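PDB 6K0P: alpha-1,3-glucanase from Paenibacillus glycanilyticus, which hydrolyses alpha-1,3-glucan as a glycoside hydrolase of family 87. Local coordinates for residues A[291-296]-A[313-318]; A[309-314]-A[332-337]; A[257-262]-A[286-291]. The protein carries 1 engineered substitution. All blocks are in the same frame, centred on the assembly; numbering follows the deposited sequence.

The three contacts join successive coils of the parallel beta-helix that forms much of the catalytic domain. Interaction 3 pairs strands 256-259 and 286-289. Interaction 1 stacks the turn after 286-289 on the turn after 308-313, and interaction 2 pairs strands 308-313 and 333-336. Strands 286-289 and 308-313 are themselves neighbours. Along the chain interaction 3 comes first and shares N291 with interaction 1, which shares V313 and N314 with interaction 2. Their centres lie about 9 Å apart, or about 11 Å for interactions 2 and 3. Y310 OH bonds to G290 O and S315 OG, tying the three together. Interactions 2 and 3 both reach the bound sugar, through W311 and K286.

Interaction 1 of 3, residues A[291-296]-A[313-318]; sequences NGMQNV and VNSSYN
Q294 and S316 form a single backbone bridge, with CA atoms 5.1 Å apart, where 291-296 and 313-318 run side by side. Both segments make up the turns that follow strands 286-289 and 308-313, V313 being the last strand residue, and they stack on successive coils of a parallel beta-helix. The turn shape repeats: G292 and N314, then N295 and Y317, all have positive phi. G292 N donates to V313 O at 2.8 Å.

Two donors grip M293 O. S316 N reaches it at 3.1 Å, almost in line with the C=O bond. N318 ND2 comes from above the carbonyl plane, also at 3.1 Å, and this bond is nearly straight (165°). M293 O in turn lies in the amide plane of N318. At the other end of that amide, N318 OD1 accepts from V296 N at 2.9 Å, on a lone pair. Bonds at both ends fix the rotation of the amide. They tie N318 to the coil of M293 and V296. M293 CG packs against N318 OD1. N342 of the following coil bonds to the backbone of S315 and N318.

The Q294 side chain turns about its CB-CG bond (chi2 -80°), which brings NE2 back to G292 O at 3.0 Å. NE2 also donates to a water that bonds to N314 O and S316 OG. S316 OG has a further partner in S340 N, and S315 OG bonds to Y310 OH. The Y317 ring meets Y341 with planes about 15° apart. Q294 OE1 sits at the edge of the Y317 ring, in its plane, 3.6 Å from CD2.

Interaction 2 of 3, residues A[309-314]-A[332-337]; sequences LYWGVN and GINMTN. With GLC (alpha-D-glucopyranose), chain B; GLC (alpha-D-glucopyranose), chain C.
W311 lies between N334 and the bound disaccharide. N334 CB makes a CH-pi contact over one face of the indole, 4.1 Å from the centroid of the six-membered ring. On the opposite face, O4 of the chain B glucose comes within 3.4 Å of W311 CE3. K286 adds a cation-pi contact to the indole.

W311 NE1 donates to a water at 2.9 Å. That water also bonds to O6 of the chain C glucose and donates to T336 OG1 at 2.8 Å. T336 OG1 in turn donates to G312 O at 2.7 Å, in the carbonyl plane. The threonine torsion (chi1 80°) sets OG1 between its backbone N and carbonyl carbon, from where it reaches both partners. G312 O accepts T336 N as well, from above the carbonyl plane.

Y310, I333 and M335 point to the other face. M335 SD sits at the edge of the Y310 ring, 3.5 Å from CE2, as a Met-aromatic contact. At the far end of the phenol, Y310 OH bonds to G290 O and also to S315 OG. At the corner before the strand, L309 CD2 packs beside I333 CG1, and both residues touch F320 and I325.

Behind these side chains lie regular backbone bonds. N334 N donates to Y310 O and G312 N to N334 O. The axes of the short segments 310-313 and 333-336 approach to 4.5 Å, with their directions 7° apart. This is the in-register parallel pairing of a beta-helix, with one face carrying the indole of a sugar-binding site.

Interaction 3 of 3, residues A[257-262]-A[286-291]; sequences FNISAA and KFIDGN. With GLC (alpha-D-glucopyranose), chain B; SO4 (sulfate ion), chain G.
Two neighbouring coils of the parallel beta-helix meet where F257 pairs with I288 and N258 with D289. Three backbone bonds hold them. F257 N donates to F287 O at 2.9 Å, D289 N to F257 O at 2.9 Å, and I259 N to D289 O at 2.8 Å.

The side chains of F257 and F287 lie side by side and point the same way, but their rings meet obliquely, with planes 77° apart. F287 CZ comes to the edge of the F257 ring, 3.7 Å from CD2. I259 CD1 meets I288 CG2 at 4.0 Å. The N258 amide crosses D289 at an angle, with ND2 3.5 Å from D289 CB. D289 OD2 forms a salt bridge with K224, whose NZ also bonds to the carbonyls of K286 and F257. This ammonium would help to balance the carboxylate charge. A water joins N258 OD1 to N291 N.

The K286 side chain changes direction at its second torsion (chi2 94°) and then runs straight to the sugar. Its NZ donates to O4 of the chain B glucose at 2.9 Å and also bonds to G283 O. A261 N, farther along, binds a sulfate that probably came from the crystallisation liquor.

Strand 224-227 flanks 256-259 on the preceding coil, and strand 308-313 follows 286-289. F287 and I288 also touch strand 297-304, through I301, V303 and V298.

Interaction 1 of 3, residues A[291-296]-A[313-318]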
loop_
_atom_site.group_PDB
_atom_site.type_symbol
_atom_site.label_atom_id
_atom_site.label_comp_id
_atom_site.label_asym_id
_atom_site.label_seq_id
_atom_site.Cartn_x
_atom_site.Cartn_y
_atom_site.Cartn_z
ATOM N N ASN A 291 1.101 -3.981 -21.019
ATOM C CA ASN A 291 0.379 -2.848 -21.580
ATOM C C ASN A 291 -0.751 -3.347 -22.467
ATOM O O ASN A 291 -0.539 -4.151 -23.380
ATOM C CB ASN A 291 1.329 -1.957 -22.378
ATOM C CG ASN A 291 2.223 -1.113 -21.485
ATOM O OD1 ASN A 291 1.903 -0.860 -20.322
ATOM N ND2 ASN A 291 3.352 -0.670 -22.029
ATOM N N GLY A 292 -1.963 -2.883 -22.170
ATOM C CA GLY A 292 -3.138 -3.309 -22.900
ATOM C C GLY A 292 -3.602 -4.719 -22.621
ATOM O O GLY A 292 -4.494 -5.206 -23.323
ATOM N N MET A 293 -3.038 -5.400 -21.621
ATOM C CA MET A 293 -3.367 -6.805 -21.421
ATOM C C MET A 293 -4.830 -6.996 -21.040
ATOM O O MET A 293 -5.467 -6.123 -20.436
ATOM C CB MET A 293 -2.452 -7.459 -20.379
ATOM C CG MET A 293 -2.826 -7.166 -18.934
ATOM S SD MET A 293 -1.578 -7.845 -17.820
ATOM C CE MET A 293 -2.406 -7.670 -16.235
ATOM N N GLN A 294 -5.359 -8.166 -21.399
ATOM C CA GLN A 294 -6.755 -8.515 -21.190
ATOM C C GLN A 294 -6.834 -9.895 -20.564
ATOM O O GLN A 294 -6.033 -10.776 -20.894
ATOM C CB GLN A 294 -7.536 -8.537 -22.529
ATOM C CG GLN A 294 -7.302 -7.302 -23.422
ATOM C CD GLN A 294 -8.126 -6.088 -23.005
ATOM O OE1 GLN A 294 -9.351 -6.174 -22.857
ATOM N NE2 GLN A 294 -7.455 -4.947 -22.835
ATOM N N ASN A 295 -7.793 -10.076 -19.653
ATOM C CA ASN A 295 -8.174 -11.397 -19.146
ATOM C C ASN A 295 -7.043 -12.110 -18.402
ATOM O O ASN A 295 -7.033 -13.342 -18.319
ATOM C CB ASN A 295 -8.741 -12.292 -20.256
ATOM C CG ASN A 295 -9.959 -11.690 -20.919
ATOM O OD1 ASN A 295 -9.942 -11.378 -22.113
ATOM N ND2 ASN A 295 -11.018 -11.517 -20.150
ATOM N N VAL A 296 -6.093 -11.361 -17.845
ATOM C CA VAL A 296 -4.958 -11.940 -17.126
ATOM C C VAL A 296 -5.307 -12.027 -15.646
ATOM O O VAL A 296 -5.942 -11.121 -15.096
ATOM C CB VAL A 296 -3.689 -11.092 -17.357
ATOM C CG1 VAL A 296 -2.554 -11.507 -16.415
ATOM C CG2 VAL A 296 -3.234 -11.187 -18.822
ATOM N N VAL A 313 -2.103 0.014 -18.516
ATOM C CA VAL A 313 -2.325 1.041 -19.529
ATOM C C VAL A 313 -3.326 0.460 -20.520
ATOM O O VAL A 313 -2.978 -0.429 -21.305
ATOM C CB VAL A 313 -1.024 1.438 -20.243
ATOM C CG1 VAL A 313 -1.299 2.546 -21.240
ATOM C CG2 VAL A 313 0.043 1.857 -19.226
ATOM N N ASN A 314 -4.565 0.951 -20.480
ATOM C CA ASN A 314 -5.651 0.388 -21.284
ATOM C C ASN A 314 -5.737 -1.129 -21.115
ATOM O O ASN A 314 -5.893 -1.888 -22.077
ATOM C CB ASN A 314 -5.548 0.798 -22.756
ATOM C CG ASN A 314 -6.856 0.613 -23.492
ATOM O OD1 ASN A 314 -7.919 0.566 -22.877
ATOM N ND2 ASN A 314 -6.783 0.488 -24.812
ATOM N N SER A 315 -5.637 -1.568 -19.864
ATOM C CA SER A 315 -5.645 -2.976 -19.498
ATOM C C SER A 315 -6.990 -3.288 -18.870
ATOM O O SER A 315 -7.372 -2.650 -17.883
ATOM C CB SER A 315 -4.516 -3.260 -18.505
ATOM O OG SER A 315 -3.271 -2.872 -19.065
ATOM N N SER A 316 -7.697 -4.272 -19.422
ATOM C CA SER A 316 -9.085 -4.500 -19.055
ATOM C C SER A 316 -9.376 -5.966 -18.779
ATOM O O SER A 316 -8.698 -6.867 -19.292
ATOM C CB SER A 316 -10.026 -3.968 -20.148
ATOM O OG SER A 316 -9.909 -2.556 -20.207
ATOM N N TYR A 317 -10.396 -6.192 -17.948
ATOM C CA TYR A 317 -10.907 -7.537 -17.671
ATOM C C TYR A 317 -9.871 -8.410 -16.971
ATOM O O TYR A 317 -9.879 -9.638 -17.112
ATOM C CB TYR A 317 -11.443 -8.236 -18.929
ATOM C CG TYR A 317 -12.509 -7.455 -19.652
ATOM C CD1 TYR A 317 -13.825 -7.488 -19.215
ATOM C CD2 TYR A 317 -12.197 -6.674 -20.762
ATOM C CE1 TYR A 317 -14.809 -6.775 -19.876
ATOM C CE2 TYR A 317 -13.176 -5.948 -21.423
ATOM C CZ TYR A 317 -14.473 -6.009 -20.969
ATOM O OH TYR A 317 -15.449 -5.295 -21.628
ATOM N N ASN A 318 -8.969 -7.796 -16.218
ATOM C CA ASN A 318 -7.944 -8.529 -15.489
ATOM C C ASN A 318 -8.362 -8.724 -14.040
ATOM O O ASN A 318 -9.232 -8.023 -13.517
ATOM C CB ASN A 318 -6.607 -7.790 -15.560
ATOM C CG ASN A 318 -6.183 -7.534 -16.982
ATOM O OD1 ASN A 318 -5.868 -8.473 -17.717
ATOM N ND2 ASN A 318 -6.206 -6.273 -17.397
HETATM O O HOH W 1 -8.787 -2.293 -22.579
HETATM O O HOH W 2 -11.587 -12.521 -17.998
#

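Interaction 2 of 3, residues A[309-314]-A[332-337]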
loop_
_atom_site.group_PDB
_atom_site.type_symbol
_atom_site.label_atom_id
_atom_site.label_comp_id
_atom_site.label_asym_id
_atom_site.label_seq_id
_atom_site.Cartn_x
_atom_site.Cartn_y
_atom_site.Cartn_z
ATOM N N LEU A 309 4.005 -3.358 -8.396
ATOM C CA LEU A 309 3.558 -4.658 -8.893
ATOM C C LEU A 309 3.109 -4.551 -10.343
ATOM O O LEU A 309 3.584 -5.296 -11.205
ATOM C CB LEU A 309 2.439 -5.242 -8.023
ATOM C CG LEU A 309 1.727 -6.472 -8.629
ATOM C CD1 LEU A 309 2.723 -7.577 -9.016
ATOM C CD2 LEU A 309 0.656 -7.035 -7.685
ATOM N N TYR A 310 2.204 -3.617 -10.636
ATOM C CA TYR A 310 1.617 -3.532 -11.966
ATOM C C TYR A 310 1.097 -2.122 -12.202
ATOM O O TYR A 310 0.506 -1.509 -11.302
ATOM C CB TYR A 310 0.475 -4.542 -12.136
ATOM C CG TYR A 310 -0.101 -4.527 -13.529
ATOM C CD1 TYR A 310 0.630 -5.018 -14.604
ATOM C CD2 TYR A 310 -1.357 -3.991 -13.777
ATOM C CE1 TYR A 310 0.120 -4.991 -15.895
ATOM C CE2 TYR A 310 -1.878 -3.977 -15.060
ATOM C CZ TYR A 310 -1.133 -4.466 -16.112
ATOM O OH TYR A 310 -1.644 -4.417 -17.394
ATOM N N TRP A 311 1.306 -1.627 -13.427
ATOM C CA TRP A 311 0.883 -0.295 -13.859
ATOM C C TRP A 311 0.169 -0.507 -15.188
ATOM O O TRP A 311 0.810 -0.543 -16.244
ATOM C CB TRP A 311 2.095 0.610 -14.009
ATOM C CG TRP A 311 1.784 2.041 -14.326
ATOM C CD1 TRP A 311 1.367 2.551 -15.530
ATOM C CD2 TRP A 311 1.895 3.151 -13.436
ATOM N NE1 TRP A 311 1.202 3.915 -15.433
ATOM C CE2 TRP A 311 1.514 4.307 -14.157
ATOM C CE3 TRP A 311 2.261 3.281 -12.092
ATOM C CZ2 TRP A 311 1.504 5.576 -13.579
ATOM C CZ3 TRP A 311 2.258 4.539 -11.520
ATOM C CH2 TRP A 311 1.875 5.675 -12.264
ATOM N N GLY A 312 -1.155 -0.651 -15.128
ATOM C CA GLY A 312 -1.917 -0.962 -16.324
ATOM C C GLY A 312 -2.107 0.256 -17.205
ATOM O O GLY A 312 -2.231 1.381 -16.729
ATOM N N VAL A 313 -2.103 0.014 -18.516
ATOM C CA VAL A 313 -2.325 1.041 -19.529
ATOM C C VAL A 313 -3.326 0.460 -20.520
ATOM O O VAL A 313 -2.978 -0.429 -21.305
ATOM C CB VAL A 313 -1.024 1.438 -20.243
ATOM C CG1 VAL A 313 -1.299 2.546 -21.240
ATOM C CG2 VAL A 313 0.043 1.857 -19.226
ATOM N N ASN A 314 -4.565 0.951 -20.480
ATOM C CA ASN A 314 -5.651 0.388 -21.284
ATOM C C ASN A 314 -5.737 -1.129 -21.115
ATOM O O ASN A 314 -5.893 -1.888 -22.077
ATOM C CB ASN A 314 -5.548 0.798 -22.756
ATOM C CG ASN A 314 -6.856 0.613 -23.492
ATOM O OD1 ASN A 314 -7.919 0.566 -22.877
ATOM N ND2 ASN A 314 -6.783 0.488 -24.812
ATOM N N GLY A 332 1.566 0.526 -5.700
ATOM C CA GLY A 332 1.405 -0.924 -5.682
ATOM C C GLY A 332 0.778 -1.440 -6.968
ATOM O O GLY A 332 1.433 -2.104 -7.782
ATOM N N ILE A 333 -0.504 -1.135 -7.155
ATOM C CA ILE A 333 -1.214 -1.409 -8.401
ATOM C C ILE A 333 -1.862 -0.114 -8.854
ATOM O O ILE A 333 -2.576 0.529 -8.074
ATOM C CB ILE A 333 -2.299 -2.492 -8.250
ATOM C CG1 ILE A 333 -1.694 -3.841 -7.856
ATOM C CG2 ILE A 333 -3.084 -2.620 -9.555
ATOM C CD1 ILE A 333 -2.738 -4.923 -7.574
ATOM N N ASN A 334 -1.613 0.269 -10.106
ATOM C CA ASN A 334 -2.279 1.403 -10.729
ATOM C C ASN A 334 -2.850 0.904 -12.045
ATOM O O ASN A 334 -2.243 0.061 -12.709
ATOM C CB ASN A 334 -1.282 2.541 -10.986
ATOM C CG ASN A 334 -1.958 3.867 -11.335
ATOM O OD1 ASN A 334 -3.183 3.983 -11.344
ATOM N ND2 ASN A 334 -1.143 4.874 -11.622
ATOM N N MET A 335 -4.045 1.369 -12.386
ATOM C CA MET A 335 -4.681 1.026 -13.650
ATOM C C MET A 335 -5.028 2.335 -14.331
ATOM O O MET A 335 -5.771 3.141 -13.767
ATOM C CB MET A 335 -5.933 0.179 -13.405
ATOM C CG MET A 335 -5.653 -1.113 -12.640
ATOM S SD MET A 335 -4.553 -2.249 -13.516
ATOM C CE MET A 335 -5.655 -2.764 -14.790
ATOM N N THR A 336 -4.466 2.563 -15.514
ATOM C CA THR A 336 -4.528 3.880 -16.134
ATOM C C THR A 336 -5.071 3.806 -17.555
ATOM O O THR A 336 -5.160 2.738 -18.172
ATOM C CB THR A 336 -3.152 4.570 -16.169
ATOM O OG1 THR A 336 -2.387 4.050 -17.271
ATOM C CG2 THR A 336 -2.386 4.350 -14.876
ATOM N N ASN A 337 -5.434 4.982 -18.068
ATOM C CA ASN A 337 -5.536 5.227 -19.510
ATOM C C ASN A 337 -6.452 4.230 -20.217
ATOM O O ASN A 337 -6.056 3.576 -21.185
ATOM C CB ASN A 337 -4.147 5.251 -20.158
ATOM C CG ASN A 337 -3.268 6.357 -19.612
ATOM O OD1 ASN A 337 -3.596 6.990 -18.604
ATOM N ND2 ASN A 337 -2.142 6.598 -20.276
HETATM C C1 GLC B . 5.628 8.239 -12.337
HETATM C C2 GLC B . 5.662 7.999 -13.833
HETATM C C3 GLC B . 5.045 6.652 -14.138
HETATM C C4 GLC B . 5.722 5.560 -13.319
HETATM C C5 GLC B . 5.600 5.887 -11.856
HETATM C C6 GLC B . 6.384 4.932 -10.968
HETATM O O1 GLC B . 4.291 8.412 -12.011
HETATM O O2 GLC B . 4.976 9.087 -14.462
HETATM O O3 GLC B . 5.347 6.343 -15.487
HETATM O O4 GLC B . 5.125 4.308 -13.542
HETATM O O5 GLC B . 6.143 7.150 -11.631
HETATM O O6 GLC B . 7.738 4.797 -11.296
HETATM C C1 GLC C . 4.216 5.730 -16.215
HETATM C C2 GLC C . 4.692 5.258 -17.585
HETATM C C3 GLC C . 4.882 6.475 -18.483
HETATM C C4 GLC C . 3.603 7.308 -18.532
HETATM C C5 GLC C . 3.162 7.652 -17.107
HETATM C C6 GLC C . 1.864 8.459 -17.055
HETATM O O2 GLC C . 5.920 4.571 -17.437
HETATM O O3 GLC C . 5.274 6.074 -19.780
HETATM O O4 GLC C . 3.839 8.489 -19.270
HETATM O O5 GLC C . 3.006 6.459 -16.358
HETATM O O6 GLC C . 0.820 7.765 -17.709
HETATM O O HOH W 3 0.110 5.294 -17.685
#

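Interaction 3 of 3, residues A[257-262]-A[286-291]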
loop_
_atom_site.group_PDB
_atom_site.type_symbol
_atom_site.label_atom_id
_atom_site.label_comp_id
_atom_site.label_asym_id
_atom_site.label_seq_id
_atom_site.Cartn_x
_atom_site.Cartn_y
_atom_site.Cartn_z
ATOM N N PHE A 257 8.086 -10.271 -15.363
ATOM C CA PHE A 257 7.365 -10.763 -16.529
ATOM C C PHE A 257 6.859 -9.602 -17.367
ATOM O O PHE A 257 6.585 -8.511 -16.860
ATOM C CB PHE A 257 6.178 -11.647 -16.121
ATOM C CG PHE A 257 6.594 -12.927 -15.453
ATOM C CD1 PHE A 257 7.077 -13.991 -16.194
ATOM C CD2 PHE A 257 6.538 -13.044 -14.073
ATOM C CE1 PHE A 257 7.487 -15.158 -15.571
ATOM C CE2 PHE A 257 6.933 -14.206 -13.448
ATOM C CZ PHE A 257 7.410 -15.266 -14.194
ATOM N N ASN A 258 6.751 -9.846 -18.672
ATOM C CA ASN A 258 6.146 -8.896 -19.590
ATOM C C ASN A 258 5.223 -9.696 -20.499
ATOM O O ASN A 258 5.681 -10.585 -21.224
ATOM C CB ASN A 258 7.223 -8.148 -20.394
ATOM C CG ASN A 258 6.651 -7.022 -21.243
ATOM O OD1 ASN A 258 5.576 -7.158 -21.821
ATOM N ND2 ASN A 258 7.380 -5.906 -21.333
ATOM N N ILE A 259 3.927 -9.408 -20.426
ATOM C CA ILE A 259 2.890 -10.212 -21.064
ATOM C C ILE A 259 2.494 -9.539 -22.375
ATOM O O ILE A 259 1.859 -8.478 -22.369
ATOM C CB ILE A 259 1.678 -10.376 -20.138
ATOM C CG1 ILE A 259 2.128 -10.883 -18.758
ATOM C CG2 ILE A 259 0.651 -11.321 -20.775
ATOM C CD1 ILE A 259 0.990 -11.056 -17.753
ATOM N N SER A 260 2.881 -10.146 -23.495
ATOM C CA SER A 260 2.497 -9.662 -24.812
ATOM C C SER A 260 1.040 -10.020 -25.107
ATOM O O SER A 260 0.443 -10.878 -24.456
ATOM C CB SER A 260 3.405 -10.272 -25.878
ATOM O OG SER A 260 4.764 -9.937 -25.624
ATOM N N ALA A 261 0.473 -9.354 -26.125
ATOM C CA ALA A 261 -0.945 -9.529 -26.428
ATOM C C ALA A 261 -1.295 -10.989 -26.697
ATOM O O ALA A 261 -2.372 -11.460 -26.307
ATOM C CB ALA A 261 -1.343 -8.649 -27.612
ATOM N N ALA A 262 -0.397 -11.724 -27.354
ATOM C CA ALA A 262 -0.661 -13.128 -27.644
ATOM C C ALA A 262 -0.894 -13.944 -26.380
ATOM O O ALA A 262 -1.544 -14.994 -26.445
ATOM C CB ALA A 262 0.503 -13.728 -28.436
ATOM N N LYS A 286 8.454 -2.316 -12.809
ATOM C CA LYS A 286 7.212 -3.005 -12.490
ATOM C C LYS A 286 7.457 -4.502 -12.606
ATOM O O LYS A 286 8.026 -4.964 -13.601
ATOM C CB LYS A 286 6.088 -2.575 -13.433
ATOM C CG LYS A 286 5.664 -1.127 -13.245
ATOM C CD LYS A 286 6.381 -0.179 -14.204
ATOM C CE LYS A 286 5.808 1.221 -14.065
ATOM N NZ LYS A 286 6.431 2.179 -15.031
ATOM N N PHE A 287 7.061 -5.260 -11.577
ATOM C CA PHE A 287 7.301 -6.701 -11.624
ATOM C C PHE A 287 6.630 -7.330 -12.840
ATOM O O PHE A 287 7.231 -8.162 -13.531
ATOM C CB PHE A 287 6.840 -7.389 -10.337
ATOM C CG PHE A 287 6.846 -8.895 -10.429
ATOM C CD1 PHE A 287 8.026 -9.583 -10.694
ATOM C CD2 PHE A 287 5.681 -9.618 -10.256
ATOM C CE1 PHE A 287 8.027 -10.965 -10.795
ATOM C CE2 PHE A 287 5.678 -11.007 -10.341
ATOM C CZ PHE A 287 6.847 -11.676 -10.618
ATOM N N ILE A 288 5.394 -6.936 -13.125
ATOM C CA ILE A 288 4.668 -7.397 -14.303
ATOM C C ILE A 288 4.411 -6.189 -15.191
ATOM O O ILE A 288 3.813 -5.199 -14.746
ATOM C CB ILE A 288 3.346 -8.087 -13.933
ATOM C CG1 ILE A 288 3.610 -9.383 -13.169
ATOM C CG2 ILE A 288 2.516 -8.367 -15.196
ATOM C CD1 ILE A 288 2.383 -9.909 -12.424
ATOM N N ASP A 289 4.867 -6.269 -16.440
ATOM C CA ASP A 289 4.448 -5.361 -17.494
ATOM C C ASP A 289 3.398 -6.065 -18.338
ATOM O O ASP A 289 3.505 -7.265 -18.613
ATOM C CB ASP A 289 5.631 -4.997 -18.393
ATOM C CG ASP A 289 6.728 -4.271 -17.650
ATOM O OD1 ASP A 289 6.444 -3.215 -17.066
ATOM O OD2 ASP A 289 7.870 -4.764 -17.662
ATOM N N GLY A 290 2.379 -5.321 -18.736
ATOM C CA GLY A 290 1.355 -5.897 -19.584
ATOM C C GLY A 290 0.493 -4.815 -20.182
ATOM O O GLY A 290 -0.696 -4.711 -19.865
ATOM N N ASN A 291 1.101 -3.981 -21.019
ATOM C CA ASN A 291 0.379 -2.848 -21.580
ATOM C C ASN A 291 -0.751 -3.347 -22.467
ATOM O O ASN A 291 -0.539 -4.151 -23.380
ATOM C CB ASN A 291 1.329 -1.957 -22.378
ATOM C CG ASN A 291 2.223 -1.113 -21.485
ATOM O OD1 ASN A 291 1.903 -0.860 -20.322
ATOM N ND2 ASN A 291 3.352 -0.670 -22.029
HETATM C C1 GLC B . 5.628 8.239 -12.337
HETATM C C2 GLC B . 5.662 7.999 -13.833
HETATM C C3 GLC B . 5.045 6.652 -14.138
HETATM C C4 GLC B . 5.722 5.560 -13.319
HETATM C C5 GLC B . 5.600 5.887 -11.856
HETATM C C6 GLC B . 6.384 4.932 -10.968
HETATM O O1 GLC B . 4.291 8.412 -12.011
HETATM O O2 GLC B . 4.976 9.087 -14.462
HETATM O O3 GLC B . 5.347 6.343 -15.487
HETATM O O4 GLC B . 5.125 4.308 -13.542
HETATM O O5 GLC B . 6.143 7.150 -11.631
HETATM O O6 GLC B . 7.738 4.797 -11.296
HETATM S S SO4 G . 2.343 -6.803 -28.227
HETATM O O1 SO4 G . 3.667 -6.190 -28.148
HETATM O O2 SO4 G . 1.794 -6.947 -26.877
HETATM O O3 SO4 G . 1.459 -5.942 -29.011
HETATM O O4 SO4 G . 2.452 -8.105 -28.889
HETATM O O HOH W 4 3.849 -5.004 -21.894
HETATM O O HOH W 5 1.636 -5.972 -23.719
#